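Local coordinates for alpha-actinin-like protein 1 (Schizosaccharomyces pombe, PDB 5BVR) that binds actin filaments through its tandem calponin-homology domains and takes part in actin-ring formation, cytokinesis and septation, at residues 109-120 with 218-229. Residues are numbered along the deposited sequence; the frame is centred on the assembly and turned at random.
Sequences WTLILRFTIADI and RSIMTYVAEYFH
Trp109 and Arg218 stack across the junction of the two calponin-homology (CH) domains in the actin-binding domain of this alpha-actinin, and the pair illustrates how a tandem-CH interface is held across paired helices. The axes of segments 109-117 and 218-229, from the last helices of CH1 and CH2, come within 10.5 Å of each other at 16°. The indole of Trp109 swings over to CH2 because its CG lies opposite the main-chain N (chi1 174°). The extended chain of Arg218 lies along one indole face: CD sits over the five-membered ring, 3.6 Å from its centroid, and the guanidinium beyond it lies almost flat on Trp109, an off-centre cation-pi contact. Met221 CE and Thr222 OG1 meet the six-membered ring at its edge. Replacing Trp109 by alanine would probably open a gap beside Met221 and leave the Arg218 side chain without the surface it lies on.

Packing is close along the buried middle, where Ala225 CB fits 3.6 Å from Thr116 CG2 and the tip of Ile117 touches Met221 CE. In the turn that follows, Ile120 CG2 makes a CH-pi contact over the face of the Phe228 ring. The more exposed border is sparser: Asp119 OD1 stands 3.5 Å from His229 CE1, near the imidazole plane. Beside it, His229 NE2 donates an almost straight 2.8 Å hydrogen bond (175°) to Thr116 O.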
loop_
_atom_site.group_PDB
_atom_site.type_symbol
_atom_site.label_atom_id
_atom_site.label_comp_id
_atom_site.label_asym_id
_atom_site.label_seq_id
_atom_site.Cartn_x
_atom_site.Cartn_y
_atom_site.Cartn_z
ATOM N N TRP A 109 0.444 0.760 -8.698
ATOM C CA TRP A 109 1.632 1.273 -8.021
ATOM C C TRP A 109 1.781 2.786 -8.230
ATOM O O TRP A 109 2.065 3.524 -7.298
ATOM C CB TRP A 109 2.905 0.553 -8.464
ATOM C CG TRP A 109 4.131 1.185 -7.869
ATOM C CD1 TRP A 109 5.135 1.813 -8.549
ATOM C CD2 TRP A 109 4.443 1.319 -6.472
ATOM N NE1 TRP A 109 6.067 2.304 -7.667
ATOM C CE2 TRP A 109 5.667 2.012 -6.387
ATOM C CE3 TRP A 109 3.812 0.904 -5.294
ATOM C CZ2 TRP A 109 6.271 2.310 -5.168
ATOM C CZ3 TRP A 109 4.413 1.190 -4.085
ATOM C CH2 TRP A 109 5.634 1.888 -4.029
ATOM N N THR A 110 1.523 3.258 -9.443
ATOM C CA THR A 110 1.603 4.678 -9.718
ATOM C C THR A 110 0.674 5.463 -8.775
ATOM O O THR A 110 1.051 6.522 -8.265
ATOM C CB THR A 110 1.262 4.940 -11.199
ATOM O OG1 THR A 110 2.314 4.388 -12.001
ATOM C CG2 THR A 110 1.193 6.428 -11.498
ATOM N N LEU A 111 -0.513 4.909 -8.529
ATOM C CA LEU A 111 -1.497 5.536 -7.647
ATOM C C LEU A 111 -1.064 5.458 -6.181
ATOM O O LEU A 111 -1.201 6.418 -5.455
ATOM C CB LEU A 111 -2.879 4.910 -7.838
ATOM C CG LEU A 111 -3.449 4.986 -9.268
ATOM C CD1 LEU A 111 -4.820 4.354 -9.294
ATOM C CD2 LEU A 111 -3.521 6.414 -9.747
ATOM N N ILE A 112 -0.502 4.322 -5.766
ATOM C CA ILE A 112 0.002 4.200 -4.397
ATOM C C ILE A 112 1.116 5.214 -4.207
ATOM O O ILE A 112 1.182 5.933 -3.203
ATOM C CB ILE A 112 0.471 2.745 -4.124
ATOM C CG1 ILE A 112 -0.737 1.829 -4.061
ATOM C CG2 ILE A 112 1.223 2.667 -2.783
ATOM C CD1 ILE A 112 -0.384 0.335 -4.099
ATOM N N LEU A 113 2.002 5.303 -5.176
ATOM C CA LEU A 113 3.146 6.196 -5.032
ATOM C C LEU A 113 2.680 7.636 -4.914
ATOM O O LEU A 113 3.140 8.381 -4.052
ATOM C CB LEU A 113 4.088 6.033 -6.224
ATOM C CG LEU A 113 5.355 6.890 -6.162
ATOM C CD1 LEU A 113 6.148 6.630 -4.877
ATOM C CD2 LEU A 113 6.210 6.608 -7.395
ATOM N N ARG A 114 1.695 8.017 -5.725
ATOM C CA ARG A 114 1.289 9.401 -5.738
ATOM C C ARG A 114 0.437 9.742 -4.527
ATOM O O ARG A 114 0.617 10.792 -3.901
ATOM C CB ARG A 114 0.504 9.713 -7.007
ATOM C CG ARG A 114 -0.140 11.080 -7.033
ATOM C CD ARG A 114 0.827 12.239 -6.939
ATOM N NE ARG A 114 0.104 13.479 -7.193
ATOM C CZ ARG A 114 -0.646 14.107 -6.292
ATOM N NH1 ARG A 114 -0.755 13.635 -5.053
ATOM N NH2 ARG A 114 -1.283 15.220 -6.627
ATOM N N PHE A 115 -0.494 8.861 -4.185
ATOM C CA PHE A 115 -1.520 9.222 -3.213
ATOM C C PHE A 115 -1.255 8.727 -1.798
ATOM O O PHE A 115 -1.909 9.149 -0.847
ATOM C CB PHE A 115 -2.899 8.783 -3.713
ATOM C CG PHE A 115 -3.350 9.539 -4.918
ATOM C CD1 PHE A 115 -3.782 10.853 -4.787
ATOM C CD2 PHE A 115 -3.297 8.968 -6.171
ATOM C CE1 PHE A 115 -4.168 11.574 -5.903
ATOM C CE2 PHE A 115 -3.687 9.677 -7.289
ATOM C CZ PHE A 115 -4.138 10.990 -7.149
ATOM N N THR A 116 -0.285 7.841 -1.645
ATOM C CA THR A 116 0.074 7.325 -0.332
ATOM C C THR A 116 1.497 7.673 0.074
ATOM O O THR A 116 1.776 7.807 1.243
ATOM C CB THR A 116 -0.103 5.788 -0.305
ATOM O OG1 THR A 116 -1.496 5.469 -0.428
ATOM C CG2 THR A 116 0.431 5.151 0.949
ATOM N N ILE A 117 2.410 7.767 -0.877
ATOM C CA ILE A 117 3.806 7.947 -0.535
ATOM C C ILE A 117 4.352 9.332 -0.836
ATOM O O ILE A 117 5.147 9.836 -0.089
ATOM C CB ILE A 117 4.632 6.842 -1.183
ATOM C CG1 ILE A 117 4.274 5.524 -0.469
ATOM C CG2 ILE A 117 6.135 7.115 -1.086
ATOM C CD1 ILE A 117 4.866 4.326 -1.055
ATOM N N ALA A 118 3.894 9.964 -1.913
ATOM C CA ALA A 118 4.513 11.219 -2.332
ATOM C C ALA A 118 4.504 12.311 -1.253
ATOM O O ALA A 118 5.459 13.076 -1.159
ATOM C CB ALA A 118 3.845 11.733 -3.592
ATOM N N ASP A 119 3.441 12.378 -0.453
ATOM C CA ASP A 119 3.303 13.452 0.542
ATOM C C ASP A 119 4.032 13.148 1.853
ATOM O O ASP A 119 4.099 13.997 2.747
ATOM C CB ASP A 119 1.829 13.722 0.850
ATOM C CG ASP A 119 1.264 12.739 1.842
ATOM O OD1 ASP A 119 0.901 11.620 1.421
ATOM O OD2 ASP A 119 1.196 13.074 3.046
ATOM N N ILE A 120 4.560 11.935 1.987
ATOM C CA ILE A 120 5.354 11.592 3.173
ATOM C C ILE A 120 6.562 12.513 3.216
ATOM O O ILE A 120 7.222 12.718 2.219
ATOM C CB ILE A 120 5.755 10.107 3.153
ATOM C CG1 ILE A 120 4.507 9.229 3.225
ATOM C CG2 ILE A 120 6.729 9.785 4.285
ATOM C CD1 ILE A 120 4.740 7.760 3.156
ATOM N N ARG A 218 7.642 -3.074 -3.436
ATOM C CA ARG A 218 6.469 -2.205 -3.493
ATOM C C ARG A 218 5.424 -2.600 -2.462
ATOM O O ARG A 218 4.791 -1.736 -1.875
ATOM C CB ARG A 218 5.890 -2.233 -4.898
ATOM C CG ARG A 218 6.812 -1.563 -5.903
ATOM C CD ARG A 218 6.344 -1.669 -7.361
ATOM N NE ARG A 218 7.232 -0.883 -8.209
ATOM C CZ ARG A 218 7.021 -0.614 -9.495
ATOM N NH1 ARG A 218 5.940 -1.070 -10.121
ATOM N NH2 ARG A 218 7.898 0.136 -10.151
ATOM N N SER A 219 5.233 -3.895 -2.232
ATOM C CA SER A 219 4.318 -4.351 -1.213
ATOM C C SER A 219 4.734 -3.869 0.185
ATOM O O SER A 219 3.923 -3.393 0.984
ATOM C CB SER A 219 4.196 -5.867 -1.237
ATOM O OG SER A 219 3.695 -6.302 -2.476
ATOM N N ILE A 220 6.006 -4.037 0.504
ATOM C CA ILE A 220 6.512 -3.610 1.791
ATOM C C ILE A 220 6.326 -2.107 1.942
ATOM O O ILE A 220 5.848 -1.637 2.981
ATOM C CB ILE A 220 7.972 -4.072 2.039
ATOM C CG1 ILE A 220 7.973 -5.583 2.252
ATOM C CG2 ILE A 220 8.594 -3.330 3.213
ATOM C CD1 ILE A 220 9.364 -6.185 2.236
ATOM N N MET A 221 6.719 -1.337 0.934
ATOM C CA MET A 221 6.543 0.107 0.989
ATOM C C MET A 221 5.088 0.495 1.232
ATOM O O MET A 221 4.802 1.403 2.009
ATOM C CB MET A 221 6.992 0.748 -0.297
ATOM C CG MET A 221 8.504 0.743 -0.511
ATOM S SD MET A 221 9.002 1.481 -2.080
ATOM C CE MET A 221 8.360 3.119 -1.763
ATOM N N THR A 222 4.183 -0.165 0.542
ATOM C CA THR A 222 2.763 0.140 0.688
ATOM C C THR A 222 2.324 -0.040 2.141
ATOM O O THR A 222 1.578 0.799 2.684
ATOM C CB THR A 222 1.902 -0.744 -0.234
ATOM O OG1 THR A 222 2.309 -0.530 -1.589
ATOM C CG2 THR A 222 0.412 -0.409 -0.125
ATOM N N TYR A 223 2.747 -1.138 2.770
ATOM C CA TYR A 223 2.365 -1.458 4.129
ATOM C C TYR A 223 3.066 -0.512 5.144
ATOM O O TYR A 223 2.414 0.045 6.039
ATOM C CB TYR A 223 2.654 -2.940 4.430
ATOM C CG TYR A 223 2.283 -3.353 5.833
ATOM C CD1 TYR A 223 0.988 -3.239 6.312
ATOM C CD2 TYR A 223 3.225 -3.888 6.675
ATOM C CE1 TYR A 223 0.666 -3.613 7.622
ATOM C CE2 TYR A 223 2.911 -4.267 7.979
ATOM C CZ TYR A 223 1.644 -4.138 8.443
ATOM O OH TYR A 223 1.335 -4.493 9.734
ATOM N N VAL A 224 4.365 -0.296 4.980
ATOM C CA VAL A 224 5.107 0.558 5.896
ATOM C C VAL A 224 4.552 1.988 5.838
ATOM O O VAL A 224 4.496 2.678 6.869
ATOM C CB VAL A 224 6.598 0.532 5.572
ATOM C CG1 VAL A 224 7.346 1.629 6.338
ATOM C CG2 VAL A 224 7.173 -0.834 5.902
ATOM N N ALA A 225 4.112 2.453 4.667
ATOM C CA ALA A 225 3.501 3.787 4.569
ATOM C C ALA A 225 2.297 3.920 5.510
ATOM O O ALA A 225 2.001 5.034 6.009
ATOM C CB ALA A 225 3.061 4.088 3.132
ATOM N N GLU A 226 1.585 2.824 5.771
ATOM C CA GLU A 226 0.447 2.866 6.708
ATOM C C GLU A 226 0.922 3.223 8.112
ATOM O O GLU A 226 0.219 3.923 8.847
ATOM C CB GLU A 226 -0.338 1.549 6.775
ATOM C CG GLU A 226 -0.999 1.131 5.458
ATOM C CD GLU A 226 -2.266 1.884 5.123
ATOM O OE1 GLU A 226 -2.788 2.601 5.996
ATOM O OE2 GLU A 226 -2.743 1.740 3.977
ATOM N N TYR A 227 2.094 2.730 8.497
ATOM C CA TYR A 227 2.678 3.078 9.783
ATOM C C TYR A 227 2.983 4.570 9.863
ATOM O O TYR A 227 2.644 5.235 10.840
ATOM C CB TYR A 227 3.963 2.288 10.054
ATOM C CG TYR A 227 3.745 0.829 10.416
ATOM C CD1 TYR A 227 3.188 -0.057 9.506
ATOM C CD2 TYR A 227 4.138 0.331 11.641
ATOM C CE1 TYR A 227 2.990 -1.391 9.845
ATOM C CE2 TYR A 227 3.942 -0.982 11.982
ATOM C CZ TYR A 227 3.386 -1.844 11.078
ATOM O OH TYR A 227 3.210 -3.148 11.456
ATOM N N PHE A 228 3.632 5.112 8.855
ATOM C CA PHE A 228 3.931 6.535 8.833
ATOM C C PHE A 228 2.661 7.367 9.012
ATOM O O PHE A 228 2.600 8.294 9.842
ATOM C CB PHE A 228 4.585 6.947 7.518
ATOM C CG PHE A 228 4.799 8.426 7.419
ATOM C CD1 PHE A 228 5.932 9.006 7.981
ATOM C CD2 PHE A 228 3.833 9.260 6.860
ATOM C CE1 PHE A 228 6.120 10.385 7.943
ATOM C CE2 PHE A 228 4.029 10.636 6.815
ATOM C CZ PHE A 228 5.182 11.190 7.366
ATOM N N HIS A 229 1.639 7.082 8.217
ATOM C CA HIS A 229 0.444 7.927 8.278
ATOM C C HIS A 229 -0.306 7.733 9.592
ATOM O O HIS A 229 -0.761 8.719 10.217
ATOM C CB HIS A 229 -0.488 7.680 7.101
ATOM C CG HIS A 229 0.047 8.172 5.792
ATOM N ND1 HIS A 229 0.205 9.514 5.510
ATOM C CD2 HIS A 229 0.512 7.500 4.713
ATOM C CE1 HIS A 229 0.705 9.646 4.291
ATOM N NE2 HIS A 229 0.897 8.439 3.788
#